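Local coordinates for protein alpha,alpha-trehalose-phosphate synthase (UDP-forming) (PDB 5TVG) that belongs to glycosyltransferase family 20, the trehalose-phosphate synthases of the GT-B clan, and is modelled here with UDP and magnesium, at residues R18-R26 with R65-T74. Numbering follows the deposited sequence.
Sequences RVAAGEDTR and RRDGNVTYAT
In the mixed sheet of this GT-B glycosyltransferase, strands 63-67 and 70-77 form a beta hairpin at one edge, closed by a type II' turn from Asp67 to Val70, and the loop between strand 12-16 and helix 31-43 packs against it through Val19, Ala20, Ala21 and Thr25. With chi1 at 175°, Val19 turns CG1 away from its backbone N and into the edge of the Tyr72 ring, 3.7 Å from Tyr72 CD2, while Val19 CB rests 3.7 Å from Thr74 CG2. Arg65 bends at chi3 (78°) and lays its guanidinium over one face of the same ring, with Arg65 NH2 3.6 Å above the Tyr72 ring plane and displaced toward the rim. This placement brings the guanidinium edge to the loop, where Arg65 NH2 gives a weak, strongly bent hydrogen bond to Ala20 O (3.2 Å, 122° at the hydrogen). Met37 and Trp47 also touch the tyrosine, joining the hairpin to helix 31-43 and strand 46-48. At the far end of the ring, Thr25, in a short 3-10 turn, approaches from the opposite direction and sets its methyl CG2 3.5 Å from Tyr72 OH; Thr25 OG1, buried here without a hydrogen-bond partner in the model, stands 3.9 Å from Tyr72 OH.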
loop_
_atom_site.group_PDB
_atom_site.type_symbol
_atom_site.label_atom_id
_atom_site.label_comp_id
_atom_site.label_asym_id
_atom_site.label_seq_id
_atom_site.Cartn_x
_atom_site.Cartn_y
_atom_site.Cartn_z
ATOM N N ARG A 18 -18.708 -24.116 -15.297
ATOM C CA ARG A 18 -19.002 -23.411 -16.543
ATOM C C ARG A 18 -19.225 -24.429 -17.658
ATOM O O ARG A 18 -18.366 -25.292 -17.867
ATOM C CB ARG A 18 -17.842 -22.464 -16.900
ATOM C CG ARG A 18 -17.633 -21.290 -15.900
ATOM C CD ARG A 18 -16.449 -20.402 -16.288
ATOM N NE ARG A 18 -16.255 -19.265 -15.380
ATOM C CZ ARG A 18 -16.895 -18.107 -15.512
ATOM N NH1 ARG A 18 -17.755 -17.950 -16.510
ATOM N NH2 ARG A 18 -16.680 -17.104 -14.659
ATOM N N VAL A 19 -20.341 -24.317 -18.378
ATOM C CA VAL A 19 -20.649 -25.200 -19.495
ATOM C C VAL A 19 -20.273 -24.486 -20.783
ATOM O O VAL A 19 -20.760 -23.381 -21.047
ATOM C CB VAL A 19 -22.128 -25.609 -19.492
ATOM C CG1 VAL A 19 -22.461 -26.445 -20.741
ATOM C CG2 VAL A 19 -22.466 -26.384 -18.217
ATOM N N ALA A 20 -19.411 -25.112 -21.590
ATOM C CA ALA A 20 -18.974 -24.487 -22.836
ATOM C C ALA A 20 -20.149 -24.233 -23.783
ATOM O O ALA A 20 -21.106 -25.012 -23.850
ATOM C CB ALA A 20 -17.925 -25.361 -23.530
ATOM N N ALA A 21 -20.062 -23.136 -24.531
ATOM C CA ALA A 21 -21.092 -22.776 -25.492
ATOM C C ALA A 21 -20.441 -22.083 -26.682
ATOM O O ALA A 21 -19.434 -21.380 -26.535
ATOM C CB ALA A 21 -22.160 -21.870 -24.860
ATOM N N GLY A 22 -21.023 -22.308 -27.864
ATOM C CA GLY A 22 -20.576 -21.602 -29.063
ATOM C C GLY A 22 -19.163 -21.983 -29.469
ATOM O O GLY A 22 -18.822 -23.167 -29.604
ATOM N N GLU A 23 -18.323 -20.960 -29.652
ATOM C CA GLU A 23 -16.946 -21.183 -30.087
ATOM C C GLU A 23 -16.199 -22.157 -29.176
ATOM O O GLU A 23 -15.309 -22.880 -29.642
ATOM C CB GLU A 23 -16.205 -19.844 -30.159
ATOM N N ASP A 24 -16.554 -22.211 -27.890
ATOM C CA ASP A 24 -15.801 -23.000 -26.919
ATOM C C ASP A 24 -16.125 -24.492 -26.950
ATOM O O ASP A 24 -15.492 -25.255 -26.211
ATOM C CB ASP A 24 -16.028 -22.451 -25.507
ATOM C CG ASP A 24 -15.585 -21.012 -25.369
ATOM O OD1 ASP A 24 -14.674 -20.593 -26.120
ATOM O OD2 ASP A 24 -16.155 -20.295 -24.516
ATOM N N THR A 25 -17.089 -24.925 -27.766
ATOM C CA THR A 25 -17.292 -26.353 -28.001
ATOM C C THR A 25 -16.268 -26.919 -28.988
ATOM O O THR A 25 -16.044 -28.137 -29.007
ATOM C CB THR A 25 -18.732 -26.605 -28.499
ATOM O OG1 THR A 25 -19.672 -26.126 -27.529
ATOM C CG2 THR A 25 -18.996 -28.090 -28.722
ATOM N N ARG A 26 -15.623 -26.053 -29.776
ATOM C CA ARG A 26 -14.650 -26.490 -30.770
ATOM C C ARG A 26 -13.479 -27.211 -30.098
ATOM O O ARG A 26 -13.069 -26.835 -28.993
ATOM C CB ARG A 26 -14.135 -25.282 -31.561
ATOM N N ARG A 65 -30.458 -27.130 -24.531
ATOM C CA ARG A 65 -30.036 -27.007 -25.924
ATOM C C ARG A 65 -29.370 -28.307 -26.367
ATOM O O ARG A 65 -28.580 -28.889 -25.619
ATOM C CB ARG A 65 -29.055 -25.823 -26.097
ATOM C CG ARG A 65 -28.010 -26.008 -27.198
ATOM C CD ARG A 65 -27.080 -24.800 -27.375
ATOM N NE ARG A 65 -26.026 -24.708 -26.362
ATOM C CZ ARG A 65 -24.748 -25.055 -26.557
ATOM N NH1 ARG A 65 -24.351 -25.532 -27.734
ATOM N NH2 ARG A 65 -23.857 -24.923 -25.573
ATOM N N ARG A 66 -29.728 -28.777 -27.565
ATOM C CA ARG A 66 -29.237 -30.027 -28.147
ATOM C C ARG A 66 -28.312 -29.735 -29.323
ATOM O O ARG A 66 -28.699 -29.021 -30.254
ATOM C CB ARG A 66 -30.393 -30.906 -28.607
ATOM N N ASP A 67 -27.085 -30.250 -29.261
ATOM C CA ASP A 67 -26.110 -30.153 -30.349
ATOM C C ASP A 67 -25.904 -31.572 -30.872
ATOM O O ASP A 67 -25.069 -32.326 -30.370
ATOM C CB ASP A 67 -24.797 -29.519 -29.886
ATOM C CG ASP A 67 -23.736 -29.503 -30.973
ATOM O OD1 ASP A 67 -24.069 -29.735 -32.155
ATOM O OD2 ASP A 67 -22.559 -29.259 -30.642
ATOM N N GLY A 68 -26.717 -31.956 -31.845
ATOM C CA GLY A 68 -26.641 -33.308 -32.337
ATOM C C GLY A 68 -27.061 -34.299 -31.276
ATOM O O GLY A 68 -28.224 -34.347 -30.876
ATOM N N ASN A 69 -26.093 -35.060 -30.776
ATOM C CA ASN A 69 -26.355 -36.123 -29.822
ATOM C C ASN A 69 -26.272 -35.666 -28.374
ATOM O O ASN A 69 -26.826 -36.329 -27.486
ATOM C CB ASN A 69 -25.338 -37.249 -30.022
ATOM C CG ASN A 69 -25.868 -38.559 -29.561
ATOM O OD1 ASN A 69 -27.089 -38.759 -29.570
ATOM N ND2 ASN A 69 -24.981 -39.458 -29.122
ATOM N N VAL A 70 -25.647 -34.544 -28.138
ATOM C CA VAL A 70 -25.328 -34.053 -26.807
ATOM C C VAL A 70 -26.331 -33.006 -26.368
ATOM O O VAL A 70 -26.753 -32.158 -27.163
ATOM C CB VAL A 70 -23.900 -33.485 -26.813
ATOM C CG1 VAL A 70 -23.493 -32.981 -25.432
ATOM C CG2 VAL A 70 -22.962 -34.565 -27.315
ATOM N N THR A 71 -26.713 -33.063 -25.097
ATOM C CA THR A 71 -27.596 -32.074 -24.498
ATOM C C THR A 71 -26.829 -31.177 -23.522
ATOM O O THR A 71 -25.995 -31.654 -22.746
ATOM C CB THR A 71 -28.750 -32.768 -23.784
ATOM O OG1 THR A 71 -29.471 -33.555 -24.733
ATOM C CG2 THR A 71 -29.681 -31.758 -23.168
ATOM N N TYR A 72 -27.082 -29.871 -23.593
ATOM C CA TYR A 72 -26.510 -28.896 -22.671
ATOM C C TYR A 72 -27.653 -28.335 -21.830
ATOM O O TYR A 72 -28.570 -27.708 -22.367
ATOM C CB TYR A 72 -25.784 -27.781 -23.425
ATOM C CG TYR A 72 -24.657 -28.249 -24.328
ATOM C CD1 TYR A 72 -24.909 -28.728 -25.608
ATOM C CD2 TYR A 72 -23.336 -28.188 -23.907
ATOM C CE1 TYR A 72 -23.871 -29.150 -26.437
ATOM C CE2 TYR A 72 -22.297 -28.606 -24.723
ATOM C CZ TYR A 72 -22.560 -29.083 -25.983
ATOM O OH TYR A 72 -21.510 -29.500 -26.786
ATOM N N ALA A 73 -27.601 -28.547 -20.516
ATOM C CA ALA A 73 -28.657 -28.083 -19.621
ATOM C C ALA A 73 -28.039 -27.072 -18.665
ATOM O O ALA A 73 -27.234 -27.454 -17.809
ATOM C CB ALA A 73 -29.302 -29.253 -18.877
ATOM N N THR A 74 -28.380 -25.777 -18.831
ATOM C CA THR A 74 -27.711 -24.714 -18.080
ATOM C C THR A 74 -28.674 -23.826 -17.299
ATOM O O THR A 74 -29.864 -23.688 -17.622
ATOM C CB THR A 74 -26.834 -23.816 -18.982
ATOM O OG1 THR A 74 -27.647 -23.194 -19.979
ATOM C CG2 THR A 74 -25.718 -24.632 -19.660
#